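Local coordinates for thermotoga maritima TmcAL (PDB 5Y0T), which belongs to the HIGH nucleotidyl transferase family of the HUP clan and is modelled as a two-chain assembly with adenosine-5'-rp-alpha-thio-triphosphate bound, at residues Leu257-Phe269 and Phe283-Phe296. Sequence-based numbering, arbitrary orientation.
Sequences LLSFFRLKNMDFF and FHVCARQTGSYRDF
F261 is a knob in a hole made by F283, A287, Y293 and F296. It belongs to an aromatic cluster in a helical part of this HIGH nucleotidyl transferase family protein. The axes of 257-261 and 283-289 run at 117° to each other. The edge of F283 points at one face of F261, CE2 to CE2 3.9 Å. F283 also turns an edge to F269, in an offset edge-to-face pair, while its CB sits over the centre of the F269 ring. F296 meets F261 obliquely, CZ to CD2 3.6 Å. L257 lays CD1 over the face of Y293. L258, with CG anti to the backbone N (chi1 177°), puts CD1 against A287 and CD2 against the G291-S292 peptide.

Two arginines reach across in opposite senses, each gripping backbone carbonyls of the other segment. The extended chain of R262 brings NE to A287 O at 2.8 Å, nearly in the guanidinium plane. Its NH2 reaches T290 O at 2.7 Å. The same guanidinium binds R408 O and N396 O of the second subunit, so it joins the type I beta turn F261-K264 to the second subunit. R288 NH2 donates to K264 O at 2.8 Å from above the carbonyl plane. Its NH1 bonds H284 O in its own helix and makes a weak bond to F261 O.

Further out, helix 307-318 touches F261, F269, F283 and Y293. The C286-C299 disulfide ties helix 279-289 to helix 293-300. H284 lies against the R288 guanidinium, with NE2 3.2 Å above the guanidinium plane.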
# COMPACT_ATOMS: atom_id res chain seq x y z
N LEU A 257 0.59 -6.76 -2.86
CA LEU A 257 -0.79 -6.58 -3.32
C LEU A 257 -1.77 -7.06 -2.26
O LEU A 257 -2.73 -6.35 -1.90
CB LEU A 257 -1.01 -7.34 -4.63
CG LEU A 257 -0.24 -6.75 -5.81
CD1 LEU A 257 -0.40 -7.63 -7.05
CD2 LEU A 257 -0.69 -5.34 -6.07
N LEU A 258 -1.52 -8.25 -1.73
CA LEU A 258 -2.43 -8.84 -0.78
C LEU A 258 -2.47 -8.01 0.51
O LEU A 258 -3.55 -7.75 1.05
CB LEU A 258 -2.03 -10.30 -0.49
CG LEU A 258 -2.89 -11.02 0.57
CD1 LEU A 258 -4.36 -10.96 0.18
CD2 LEU A 258 -2.45 -12.47 0.75
N SER A 259 -1.29 -7.59 0.97
CA SER A 259 -1.20 -6.79 2.19
C SER A 259 -1.88 -5.43 1.99
O SER A 259 -2.58 -4.92 2.87
CB SER A 259 0.26 -6.60 2.61
OG SER A 259 0.85 -7.82 3.00
N PHE A 260 -1.67 -4.84 0.83
CA PHE A 260 -2.28 -3.56 0.49
C PHE A 260 -3.82 -3.67 0.52
O PHE A 260 -4.50 -2.80 1.07
CB PHE A 260 -1.74 -3.10 -0.88
CG PHE A 260 -2.29 -1.78 -1.36
CD1 PHE A 260 -3.49 -1.74 -2.06
CD2 PHE A 260 -1.60 -0.60 -1.13
CE1 PHE A 260 -4.01 -0.53 -2.50
CE2 PHE A 260 -2.12 0.62 -1.58
CZ PHE A 260 -3.33 0.65 -2.27
N PHE A 261 -4.38 -4.76 -0.01
CA PHE A 261 -5.85 -4.91 -0.02
C PHE A 261 -6.42 -5.05 1.39
O PHE A 261 -7.58 -4.70 1.61
CB PHE A 261 -6.28 -6.10 -0.88
CG PHE A 261 -5.80 -6.02 -2.30
CD1 PHE A 261 -5.53 -4.79 -2.88
CD2 PHE A 261 -5.57 -7.17 -3.04
CE1 PHE A 261 -5.06 -4.70 -4.18
CE2 PHE A 261 -5.09 -7.09 -4.33
CZ PHE A 261 -4.84 -5.85 -4.91
N ARG A 262 -5.63 -5.52 2.34
CA ARG A 262 -6.10 -5.61 3.72
C ARG A 262 -6.15 -4.25 4.41
O ARG A 262 -6.64 -4.12 5.53
CB ARG A 262 -5.21 -6.54 4.55
CG ARG A 262 -5.27 -7.99 4.15
CD ARG A 262 -4.51 -8.87 5.12
NE ARG A 262 -4.71 -10.28 4.81
CZ ARG A 262 -4.29 -11.28 5.57
NH1 ARG A 262 -3.65 -11.04 6.71
NH2 ARG A 262 -4.54 -12.54 5.20
N LEU A 263 -5.63 -3.23 3.73
CA LEU A 263 -5.64 -1.88 4.26
C LEU A 263 -6.89 -1.13 3.80
O LEU A 263 -7.19 -0.04 4.29
CB LEU A 263 -4.37 -1.13 3.82
CG LEU A 263 -3.04 -1.73 4.31
CD1 LEU A 263 -1.82 -0.97 3.73
CD2 LEU A 263 -3.01 -1.75 5.84
N LYS A 264 -7.63 -1.73 2.87
CA LYS A 264 -8.71 -1.03 2.18
C LYS A 264 -10.07 -1.63 2.45
O LYS A 264 -10.19 -2.85 2.59
CB LYS A 264 -8.46 -1.02 0.66
CG LYS A 264 -7.15 -0.38 0.25
CD LYS A 264 -7.09 1.07 0.69
CE LYS A 264 -5.81 1.74 0.21
NZ LYS A 264 -5.95 3.22 0.24
N ASN A 265 -11.09 -0.78 2.52
CA ASN A 265 -12.46 -1.27 2.68
C ASN A 265 -13.20 -1.25 1.35
O ASN A 265 -12.63 -0.86 0.32
CB ASN A 265 -13.22 -0.47 3.74
CG ASN A 265 -13.41 1.01 3.38
OD1 ASN A 265 -13.14 1.45 2.25
ND2 ASN A 265 -13.90 1.78 4.34
N MET A 266 -14.46 -1.68 1.36
CA MET A 266 -15.21 -1.81 0.12
C MET A 266 -15.43 -0.47 -0.55
O MET A 266 -15.44 -0.38 -1.79
CB MET A 266 -16.56 -2.50 0.38
CG MET A 266 -16.48 -4.01 0.22
SD MET A 266 -18.07 -4.81 0.52
CE MET A 266 -19.03 -4.17 -0.86
N ASP A 267 -15.57 0.58 0.27
CA ASP A 267 -15.71 1.95 -0.21
C ASP A 267 -14.57 2.33 -1.15
O ASP A 267 -14.78 3.01 -2.15
CB ASP A 267 -15.76 2.95 0.95
CG ASP A 267 -17.04 2.84 1.76
OD1 ASP A 267 -18.00 2.18 1.28
OD2 ASP A 267 -17.10 3.41 2.87
N PHE A 268 -13.36 1.89 -0.81
CA PHE A 268 -12.21 2.16 -1.65
C PHE A 268 -12.36 1.48 -3.00
O PHE A 268 -12.22 2.13 -4.04
CB PHE A 268 -10.91 1.72 -0.95
CG PHE A 268 -9.73 1.70 -1.85
CD1 PHE A 268 -8.96 2.84 -2.03
CD2 PHE A 268 -9.37 0.55 -2.53
CE1 PHE A 268 -7.86 2.83 -2.86
CE2 PHE A 268 -8.28 0.54 -3.37
CZ PHE A 268 -7.53 1.68 -3.54
N PHE A 269 -12.63 0.18 -3.02
CA PHE A 269 -12.69 -0.56 -4.29
C PHE A 269 -13.82 -0.07 -5.20
O PHE A 269 -13.69 -0.10 -6.42
CB PHE A 269 -12.82 -2.07 -4.05
CG PHE A 269 -11.64 -2.68 -3.33
CD1 PHE A 269 -10.40 -2.80 -3.96
CD2 PHE A 269 -11.76 -3.13 -2.02
CE1 PHE A 269 -9.32 -3.35 -3.30
CE2 PHE A 269 -10.68 -3.67 -1.35
CZ PHE A 269 -9.46 -3.79 -1.98
N PHE A 283 -12.96 -8.85 -3.45
CA PHE A 283 -11.62 -8.37 -3.13
C PHE A 283 -11.47 -8.21 -1.61
O PHE A 283 -10.48 -8.64 -1.03
CB PHE A 283 -11.31 -7.03 -3.82
CG PHE A 283 -10.47 -7.16 -5.07
CD1 PHE A 283 -10.93 -7.89 -6.15
CD2 PHE A 283 -9.23 -6.53 -5.16
CE1 PHE A 283 -10.18 -8.01 -7.31
CE2 PHE A 283 -8.46 -6.64 -6.32
CZ PHE A 283 -8.93 -7.38 -7.40
N HIS A 284 -12.48 -7.62 -0.98
CA HIS A 284 -12.42 -7.33 0.45
C HIS A 284 -12.32 -8.60 1.29
O HIS A 284 -11.47 -8.70 2.19
CB HIS A 284 -13.64 -6.51 0.87
CG HIS A 284 -13.57 -6.01 2.28
ND1 HIS A 284 -14.15 -6.67 3.34
CD2 HIS A 284 -12.98 -4.91 2.81
CE1 HIS A 284 -13.93 -6.00 4.45
NE2 HIS A 284 -13.23 -4.92 4.16
N VAL A 285 -13.20 -9.55 1.00
CA VAL A 285 -13.26 -10.80 1.75
C VAL A 285 -12.05 -11.69 1.46
O VAL A 285 -11.41 -12.19 2.39
CB VAL A 285 -14.56 -11.59 1.44
CG1 VAL A 285 -14.59 -12.91 2.20
CG2 VAL A 285 -15.78 -10.75 1.80
N CYS A 286 -11.71 -11.87 0.19
CA CYS A 286 -10.60 -12.76 -0.16
C CYS A 286 -9.26 -12.26 0.35
O CYS A 286 -8.38 -13.05 0.68
CB CYS A 286 -10.53 -12.97 -1.68
SG CYS A 286 -11.92 -13.96 -2.30
N ALA A 287 -9.10 -10.94 0.41
CA ALA A 287 -7.86 -10.36 0.92
C ALA A 287 -7.64 -10.74 2.38
O ALA A 287 -6.51 -10.98 2.82
CB ALA A 287 -7.87 -8.85 0.77
N ARG A 288 -8.72 -10.78 3.14
CA ARG A 288 -8.65 -11.10 4.56
C ARG A 288 -8.62 -12.60 4.85
O ARG A 288 -8.12 -13.03 5.89
CB ARG A 288 -9.80 -10.42 5.30
CG ARG A 288 -9.58 -8.92 5.42
CD ARG A 288 -10.88 -8.12 5.45
NE ARG A 288 -10.59 -6.69 5.57
CZ ARG A 288 -10.18 -5.91 4.57
NH1 ARG A 288 -10.00 -6.42 3.35
NH2 ARG A 288 -9.93 -4.62 4.78
N GLN A 289 -9.19 -13.40 3.95
CA GLN A 289 -9.27 -14.84 4.18
C GLN A 289 -8.14 -15.68 3.56
O GLN A 289 -7.98 -16.85 3.91
CB GLN A 289 -10.62 -15.35 3.70
CG GLN A 289 -11.77 -14.82 4.53
CD GLN A 289 -11.58 -15.07 6.03
OE1 GLN A 289 -11.18 -16.16 6.45
NE2 GLN A 289 -11.87 -14.05 6.83
N THR A 290 -7.34 -15.08 2.68
CA THR A 290 -6.24 -15.82 2.05
C THR A 290 -4.89 -15.28 2.52
O THR A 290 -4.79 -14.14 2.98
CB THR A 290 -6.30 -15.77 0.50
OG1 THR A 290 -6.16 -14.41 0.04
CG2 THR A 290 -7.61 -16.37 -0.01
N GLY A 291 -3.86 -16.13 2.45
CA GLY A 291 -2.53 -15.79 2.90
C GLY A 291 -1.48 -15.60 1.82
O GLY A 291 -0.33 -15.28 2.13
N SER A 292 -1.85 -15.81 0.56
CA SER A 292 -0.96 -15.53 -0.57
C SER A 292 -1.76 -15.01 -1.73
O SER A 292 -2.95 -15.31 -1.86
CB SER A 292 -0.19 -16.78 -1.00
OG SER A 292 -1.04 -17.68 -1.70
N TYR A 293 -1.11 -14.25 -2.60
CA TYR A 293 -1.76 -13.64 -3.74
C TYR A 293 -2.25 -14.71 -4.70
O TYR A 293 -3.29 -14.56 -5.34
CB TYR A 293 -0.79 -12.67 -4.44
CG TYR A 293 -1.42 -11.85 -5.54
CD1 TYR A 293 -2.57 -11.11 -5.31
CD2 TYR A 293 -0.85 -11.82 -6.80
CE1 TYR A 293 -3.15 -10.36 -6.34
CE2 TYR A 293 -1.42 -11.08 -7.82
CZ TYR A 293 -2.56 -10.35 -7.59
OH TYR A 293 -3.09 -9.60 -8.61
N ARG A 294 -1.51 -15.81 -4.78
CA ARG A 294 -1.96 -16.93 -5.60
C ARG A 294 -3.31 -17.43 -5.07
O ARG A 294 -4.25 -17.64 -5.84
CB ARG A 294 -0.93 -18.06 -5.62
CG ARG A 294 -1.24 -19.16 -6.64
CD ARG A 294 -0.40 -20.41 -6.42
NE ARG A 294 -0.79 -21.12 -5.20
CZ ARG A 294 -1.82 -21.95 -5.10
NH1 ARG A 294 -2.59 -22.19 -6.16
NH2 ARG A 294 -2.09 -22.54 -3.94
N ASP A 295 -3.40 -17.62 -3.76
CA ASP A 295 -4.66 -18.07 -3.17
C ASP A 295 -5.73 -16.98 -3.30
O ASP A 295 -6.91 -17.29 -3.52
CB ASP A 295 -4.48 -18.46 -1.70
CG ASP A 295 -3.67 -19.74 -1.53
OD1 ASP A 295 -3.44 -20.44 -2.54
OD2 ASP A 295 -3.26 -20.04 -0.39
N PHE A 296 -5.32 -15.72 -3.14
CA PHE A 296 -6.23 -14.59 -3.33
C PHE A 296 -6.92 -14.64 -4.70
O PHE A 296 -8.14 -14.52 -4.79
CB PHE A 296 -5.47 -13.26 -3.21
CG PHE A 296 -6.29 -12.04 -3.56
CD1 PHE A 296 -6.15 -11.43 -4.80
CD2 PHE A 296 -7.18 -11.50 -2.64
CE1 PHE A 296 -6.89 -10.30 -5.12
CE2 PHE A 296 -7.92 -10.36 -2.95
CZ PHE A 296 -7.78 -9.76 -4.20